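Local coordinates for protein oxalate--CoA ligase (Arabidopsis thaliana, PDB 5IE3) that belongs to the ANL clan of AMP-binding enzymes and binds AMP in a large AMP-binding domain that is followed by a smaller C-terminal domain, at residues A[334-339]-A[401-406]; A[307-312]-A[325-330]. All blocks are in the same frame, centred on the assembly; numbering follows the deposited sequence.

In the fold
Both contacts lie beside the bound AMP, their centres about 11 Å apart and on the same side of the chain's centre. Interaction 2 comes first along the sequence. It packs strand 308-314 against the loop that follows strand 319-323. Interaction 1 follows. It takes the end of that same loop, just before strand 339-340, and joins it to strand 404-409 of the neighbouring antiparallel sheet. The two contacts touch: V337 and L406 both pack on Y312, and Y403 meets P325. Both reach AMP, interaction 2 by hydrogen bonds and interaction 1 by apolar side chains. Together they link two sheets beside the adenine.

Interaction 1. Residues A[334-339]-A[401-406]; sequences PGSVGK and DGYLHL. With AMP (adenosine monophosphate), chain C.
Here the loop leading into strand 339-340 is tied to strand 404-409, joining two sheets of the AMP-binding fold beside the adenine. An ST turn at S336 organises the loop: G338 N donates to S336 OG. The same hydroxyl donates to L404 O at 2.6 Å, coming from above the carbonyl plane. OG sits opposite the backbone N of S336 (chi1 171°), which lets it reach both. V337 N is a second donor to L404 O, at 2.9 Å and almost in line with the C=O bond. L404 N returns a bond to G338 O, 2.8 Å long and nearly straight at 171°. S336 CB sits over one face of the H405 imidazole, 3.9 Å from its centroid, while H405 NE2 is hydrogen-bonded to D399 OD2. K339 CG lies over the Y403 ring, whose hydroxyl is hydrogen-bonded to P331 O. Three waters donate to G335 O; one of them also accepts from L406 N. On the ligand side, the side chains of V337 and L404 lie side by side, CG2 against CD2. V337 CG1 meets L406 CD1 at 3.9 Å. Both methyls face AMP: L406 CD1 is 3.7 Å from C2, V337 CG1 3.4 Å from N6.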
loop_
_atom_site.group_PDB
_atom_site.type_symbol
_atom_site.label_atom_id
_atom_site.label_comp_id
_atom_site.label_asym_id
_atom_site.label_seq_id
_atom_site.Cartn_x
_atom_site.Cartn_y
_atom_site.Cartn_z
ATOM N N PRO A 334 -14.540 7.232 12.647
ATOM C CA PRO A 334 -14.901 5.967 11.990
ATOM C C PRO A 334 -15.640 6.277 10.693
ATOM O O PRO A 334 -16.390 7.266 10.644
ATOM C CB PRO A 334 -15.813 5.262 13.021
ATOM C CG PRO A 334 -15.449 5.895 14.351
ATOM C CD PRO A 334 -15.128 7.350 13.998
ATOM N N GLY A 335 -15.372 5.493 9.655
ATOM C CA GLY A 335 -15.996 5.685 8.355
ATOM C C GLY A 335 -15.373 6.768 7.483
ATOM O O GLY A 335 -15.796 6.967 6.345
ATOM N N SER A 336 -14.355 7.453 8.002
ATOM C CA SER A 336 -13.739 8.581 7.312
ATOM C C SER A 336 -12.244 8.357 7.164
ATOM O O SER A 336 -11.618 7.731 8.031
ATOM C CB SER A 336 -13.957 9.896 8.080
ATOM O OG SER A 336 -13.169 10.932 7.509
ATOM N N VAL A 337 -11.675 8.897 6.095
ATOM C CA VAL A 337 -10.242 8.777 5.837
ATOM C C VAL A 337 -9.506 10.103 6.099
ATOM O O VAL A 337 -8.361 10.327 5.630
ATOM C CB VAL A 337 -9.957 8.270 4.382
ATOM C CG1 VAL A 337 -10.469 6.844 4.212
ATOM C CG2 VAL A 337 -10.614 9.164 3.334
ATOM N N GLY A 338 -10.157 10.976 6.872
ATOM C CA GLY A 338 -9.467 12.135 7.417
ATOM C C GLY A 338 -9.205 13.271 6.435
ATOM O O GLY A 338 -9.936 13.477 5.468
ATOM N N LYS A 339 -8.124 14.002 6.681
ATOM C CA LYS A 339 -7.849 15.249 5.968
ATOM C C LYS A 339 -6.644 15.119 5.007
ATOM O O LYS A 339 -5.732 14.336 5.256
ATOM C CB LYS A 339 -7.597 16.391 6.974
ATOM C CG LYS A 339 -8.800 16.644 7.900
ATOM C CD LYS A 339 -8.672 17.940 8.701
ATOM C CE LYS A 339 -7.549 17.901 9.700
ATOM N NZ LYS A 339 -7.820 16.860 10.712
ATOM N N ASP A 401 -16.034 19.452 9.018
ATOM C CA ASP A 401 -14.691 19.522 9.620
ATOM C C ASP A 401 -13.580 19.335 8.595
ATOM O O ASP A 401 -12.398 19.389 8.951
ATOM C CB ASP A 401 -14.545 18.469 10.716
ATOM C CG ASP A 401 -15.489 18.721 11.893
ATOM O OD1 ASP A 401 -15.659 19.909 12.275
ATOM O OD2 ASP A 401 -16.083 17.745 12.403
ATOM N N GLY A 402 -13.946 19.072 7.340
ATOM C CA GLY A 402 -12.955 18.882 6.293
ATOM C C GLY A 402 -12.419 17.452 6.236
ATOM O O GLY A 402 -11.370 17.194 5.620
ATOM N N TYR A 403 -13.121 16.532 6.905
ATOM C CA TYR A 403 -12.766 15.115 6.855
ATOM C C TYR A 403 -13.431 14.457 5.657
ATOM O O TYR A 403 -14.619 14.672 5.413
ATOM C CB TYR A 403 -13.192 14.383 8.124
ATOM C CG TYR A 403 -12.298 14.591 9.330
ATOM C CD1 TYR A 403 -11.739 13.493 10.006
ATOM C CD2 TYR A 403 -12.049 15.866 9.823
ATOM C CE1 TYR A 403 -10.944 13.671 11.145
ATOM C CE2 TYR A 403 -11.270 16.058 10.949
ATOM C CZ TYR A 403 -10.725 14.955 11.622
ATOM O OH TYR A 403 -9.922 15.144 12.727
ATOM N N LEU A 404 -12.663 13.664 4.915
ATOM C CA LEU A 404 -13.167 12.990 3.729
ATOM C C LEU A 404 -13.882 11.681 4.088
ATOM O O LEU A 404 -13.375 10.888 4.893
ATOM C CB LEU A 404 -12.003 12.702 2.765
ATOM C CG LEU A 404 -12.295 11.937 1.487
ATOM C CD1 LEU A 404 -13.326 12.697 0.624
ATOM C CD2 LEU A 404 -10.987 11.749 0.694
ATOM N N HIS A 405 -15.049 11.470 3.485
ATOM C CA HIS A 405 -15.775 10.211 3.593
ATOM C C HIS A 405 -15.890 9.623 2.188
ATOM O O HIS A 405 -16.409 10.285 1.274
ATOM C CB HIS A 405 -17.179 10.419 4.209
ATOM C CG HIS A 405 -17.161 11.081 5.559
ATOM N ND1 HIS A 405 -17.529 10.423 6.720
ATOM C CD2 HIS A 405 -16.820 12.337 5.933
ATOM C CE1 HIS A 405 -17.420 11.251 7.746
ATOM N NE2 HIS A 405 -16.993 12.421 7.294
ATOM N N LEU A 406 -15.396 8.405 2.013
ATOM C CA LEU A 406 -15.442 7.756 0.713
ATOM C C LEU A 406 -16.739 6.982 0.539
ATOM O O LEU A 406 -17.208 6.301 1.460
ATOM C CB LEU A 406 -14.249 6.821 0.541
ATOM C CG LEU A 406 -12.912 7.575 0.500
ATOM C CD1 LEU A 406 -11.765 6.560 0.565
ATOM C CD2 LEU A 406 -12.810 8.457 -0.733
HETATM P P AMP C . -4.383 1.004 -5.904
HETATM O O1P AMP C . -3.754 2.342 -6.250
HETATM O O2P AMP C . -4.853 0.202 -7.093
HETATM O O3P AMP C . -3.625 0.180 -4.895
HETATM O "O5'" AMP C . -5.788 1.342 -5.210
HETATM C "C5'" AMP C . -6.163 2.675 -4.869
HETATM C "C4'" AMP C . -7.642 2.735 -4.529
HETATM O "O4'" AMP C . -7.892 2.074 -3.260
HETATM C "C3'" AMP C . -8.209 4.116 -4.301
HETATM O "O3'" AMP C . -8.422 4.824 -5.512
HETATM C "C2'" AMP C . -9.481 3.817 -3.521
HETATM O "O2'" AMP C . -10.497 3.376 -4.417
HETATM C "C1'" AMP C . -9.040 2.623 -2.667
HETATM N N9 AMP C . -8.687 3.016 -1.294
HETATM C C8 AMP C . -7.479 3.361 -0.827
HETATM N N7 AMP C . -7.528 3.651 0.505
HETATM C C5 AMP C . -8.826 3.456 0.886
HETATM C C6 AMP C . -9.610 3.568 2.138
HETATM N N6 AMP C . -8.989 3.925 3.286
HETATM N N1 AMP C . -10.938 3.294 2.080
HETATM C C2 AMP C . -11.544 2.913 0.936
HETATM N N3 AMP C . -10.895 2.802 -0.236
HETATM C C4 AMP C . -9.571 3.050 -0.305
HETATM O O HOH W 1 -14.078 6.937 4.113
HETATM O O HOH W 2 -18.577 7.894 6.209
HETATM O O HOH W 3 -17.355 5.721 4.215
#

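Interaction 2. Residues A[307-312]-A[325-330]; sequences PVLEAY and PLPEEG. With AMP (adenosine monophosphate), chain C.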
loop_
_atom_site.group_PDB
_atom_site.type_symbol
_atom_site.label_atom_id
_atom_site.label_comp_id
_atom_site.label_asym_id
_atom_site.label_seq_id
_atom_site.Cartn_x
_atom_site.Cartn_y
_atom_site.Cartn_z
ATOM N N PRO A 307 -4.832 4.080 19.452
ATOM C CA PRO A 307 -5.731 4.763 18.504
ATOM C C PRO A 307 -5.490 4.222 17.096
ATOM O O PRO A 307 -4.332 4.014 16.688
ATOM C CB PRO A 307 -5.342 6.244 18.632
ATOM C CG PRO A 307 -3.884 6.210 19.096
ATOM C CD PRO A 307 -3.817 4.994 20.014
ATOM N N VAL A 308 -6.574 3.972 16.374
ATOM C CA VAL A 308 -6.487 3.425 15.019
ATOM C C VAL A 308 -6.812 4.533 14.016
ATOM O O VAL A 308 -7.936 5.068 14.002
ATOM C CB VAL A 308 -7.434 2.225 14.814
ATOM C CG1 VAL A 308 -7.541 1.873 13.322
ATOM C CG2 VAL A 308 -6.963 0.982 15.651
ATOM N N LEU A 309 -5.816 4.886 13.206
ATOM C CA LEU A 309 -5.900 6.018 12.267
ATOM C C LEU A 309 -5.974 5.506 10.852
ATOM O O LEU A 309 -5.007 4.884 10.345
ATOM C CB LEU A 309 -4.673 6.943 12.410
ATOM C CG LEU A 309 -4.279 7.262 13.865
ATOM C CD1 LEU A 309 -3.056 8.125 13.898
ATOM C CD2 LEU A 309 -5.477 7.964 14.640
ATOM N N GLU A 310 -7.099 5.812 10.200
ATOM C CA GLU A 310 -7.312 5.383 8.821
ATOM C C GLU A 310 -6.825 6.446 7.825
ATOM O O GLU A 310 -7.045 7.646 8.021
ATOM C CB GLU A 310 -8.794 5.096 8.567
ATOM C CG GLU A 310 -8.981 4.424 7.214
ATOM C CD GLU A 310 -10.410 4.029 6.899
ATOM O OE1 GLU A 310 -11.340 4.448 7.628
ATOM O OE2 GLU A 310 -10.580 3.304 5.886
ATOM N N ALA A 311 -6.163 5.981 6.774
ATOM C CA ALA A 311 -5.705 6.833 5.688
ATOM C C ALA A 311 -6.266 6.347 4.348
ATOM O O ALA A 311 -6.779 5.228 4.232
ATOM C CB ALA A 311 -4.143 6.882 5.637
ATOM N N TYR A 312 -6.158 7.218 3.351
ATOM C CA TYR A 312 -6.599 6.987 1.973
ATOM C C TYR A 312 -5.386 7.258 1.053
ATOM O O TYR A 312 -4.686 8.270 1.224
ATOM C CB TYR A 312 -7.779 7.911 1.670
ATOM C CG TYR A 312 -8.166 8.148 0.232
ATOM C CD1 TYR A 312 -8.510 7.085 -0.626
ATOM C CD2 TYR A 312 -8.291 9.457 -0.243
ATOM C CE1 TYR A 312 -8.928 7.354 -1.961
ATOM C CE2 TYR A 312 -8.709 9.723 -1.532
ATOM C CZ TYR A 312 -9.031 8.682 -2.383
ATOM O OH TYR A 312 -9.437 9.005 -3.664
ATOM N N PRO A 325 -5.822 12.373 11.768
ATOM C CA PRO A 325 -4.639 12.892 12.465
ATOM C C PRO A 325 -4.326 12.097 13.733
ATOM O O PRO A 325 -5.160 11.288 14.154
ATOM C CB PRO A 325 -5.060 14.320 12.821
ATOM C CG PRO A 325 -6.551 14.151 13.137
ATOM C CD PRO A 325 -7.052 13.094 12.160
ATOM N N LEU A 326 -3.260 12.302 14.379
ATOM C CA LEU A 326 -2.908 11.887 15.745
ATOM C C LEU A 326 -3.897 12.456 16.739
ATOM O O LEU A 326 -4.443 13.526 16.512
ATOM C CB LEU A 326 -1.486 12.331 16.096
ATOM C CG LEU A 326 -0.357 11.691 15.286
ATOM C CD1 LEU A 326 0.982 12.326 15.635
ATOM C CD2 LEU A 326 -0.316 10.188 15.512
ATOM N N PRO A 327 -4.255 11.739 17.747
ATOM C CA PRO A 327 -5.185 12.242 18.773
ATOM C C PRO A 327 -4.820 13.624 19.309
ATOM O O PRO A 327 -5.713 14.448 19.564
ATOM C CB PRO A 327 -5.079 11.168 19.874
ATOM C CG PRO A 327 -4.884 9.906 19.100
ATOM C CD PRO A 327 -3.939 10.314 17.952
ATOM N N GLU A 328 -3.526 13.888 19.452
ATOM C CA GLU A 328 -3.062 15.169 19.982
ATOM C C GLU A 328 -3.354 16.299 19.003
ATOM O O GLU A 328 -3.325 17.455 19.385
ATOM C CB GLU A 328 -1.558 15.124 20.311
ATOM C CG GLU A 328 -0.656 15.103 19.074
ATOM C CD GLU A 328 0.724 14.469 19.313
ATOM O OE1 GLU A 328 0.794 13.273 19.673
ATOM O OE2 GLU A 328 1.742 15.178 19.132
ATOM N N GLU A 329 -3.643 15.973 17.744
ATOM C CA GLU A 329 -3.921 17.035 16.770
ATOM C C GLU A 329 -5.412 17.145 16.427
ATOM O O GLU A 329 -5.871 18.206 16.030
ATOM C CB GLU A 329 -3.098 16.817 15.484
ATOM C CG GLU A 329 -1.573 16.907 15.681
ATOM C CD GLU A 329 -1.105 18.296 16.138
ATOM O OE1 GLU A 329 -1.712 19.312 15.722
ATOM O OE2 GLU A 329 -0.142 18.362 16.942
ATOM N N GLY A 330 -6.169 16.057 16.564
ATOM C CA GLY A 330 -7.597 16.074 16.230
ATOM C C GLY A 330 -8.218 14.699 16.366
ATOM O O GLY A 330 -7.501 13.717 16.577
HETATM P P AMP C . -4.383 1.004 -5.904
HETATM O O1P AMP C . -3.754 2.342 -6.250
HETATM O O2P AMP C . -4.853 0.202 -7.093
HETATM O O3P AMP C . -3.625 0.180 -4.895
HETATM O "O5'" AMP C . -5.788 1.342 -5.210
HETATM C "C5'" AMP C . -6.163 2.675 -4.869
HETATM C "C4'" AMP C . -7.642 2.735 -4.529
HETATM O "O4'" AMP C . -7.892 2.074 -3.260
HETATM C "C3'" AMP C . -8.209 4.116 -4.301
HETATM O "O3'" AMP C . -8.422 4.824 -5.512
HETATM C "C2'" AMP C . -9.481 3.817 -3.521
HETATM O "O2'" AMP C . -10.497 3.376 -4.417
HETATM C "C1'" AMP C . -9.040 2.623 -2.667
HETATM N N9 AMP C . -8.687 3.016 -1.294
HETATM C C8 AMP C . -7.479 3.361 -0.827
HETATM N N7 AMP C . -7.528 3.651 0.505
HETATM C C5 AMP C . -8.826 3.456 0.886
HETATM C C6 AMP C . -9.610 3.568 2.138
HETATM N N6 AMP C . -8.989 3.925 3.286
HETATM N N1 AMP C . -10.938 3.294 2.080
HETATM C C2 AMP C . -11.544 2.913 0.936
HETATM N N3 AMP C . -10.895 2.802 -0.236
HETATM C C4 AMP C . -9.571 3.050 -0.305
#
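P307 begins the contact, just before strand 308-314. Its CB meets P327 CG at 3.7 Å, and the two proline rings cross at about a right angle. V308 packs on L297 and L300 of helix 294-304. L309 makes most of this segment's contact, and both its methyls touch the loop. CD1 meets L326 CD2 at 3.8 Å, and the two leucines also share F284 as a neighbour. CD2 lies 3.4 Å from P325 O and also approaches P327 CD. The loop holds its own turn, because L326 O accepts from both E329 N and G330 N. Beyond L309 the strand serves the ligand. The E310 chain is extended, with CG opposite the backbone N (chi1 -170°), and this carries OE2 to AMP N6, a bond of 3.1 Å. OE2 also accepts from L292 N. A311 O takes a second bond from N6, 2.7 Å long and bent to 138°. The adenine amino group is thus gripped by one side chain and one backbone carbonyl. Y312 CD1 lies 3.7 Å from AMP N7, and Y312 OH is hydrogen-bonded to OD2 of D394, which itself binds AMP. This strand forms part of the adenine pocket of an ANL-family AMP-binding domain.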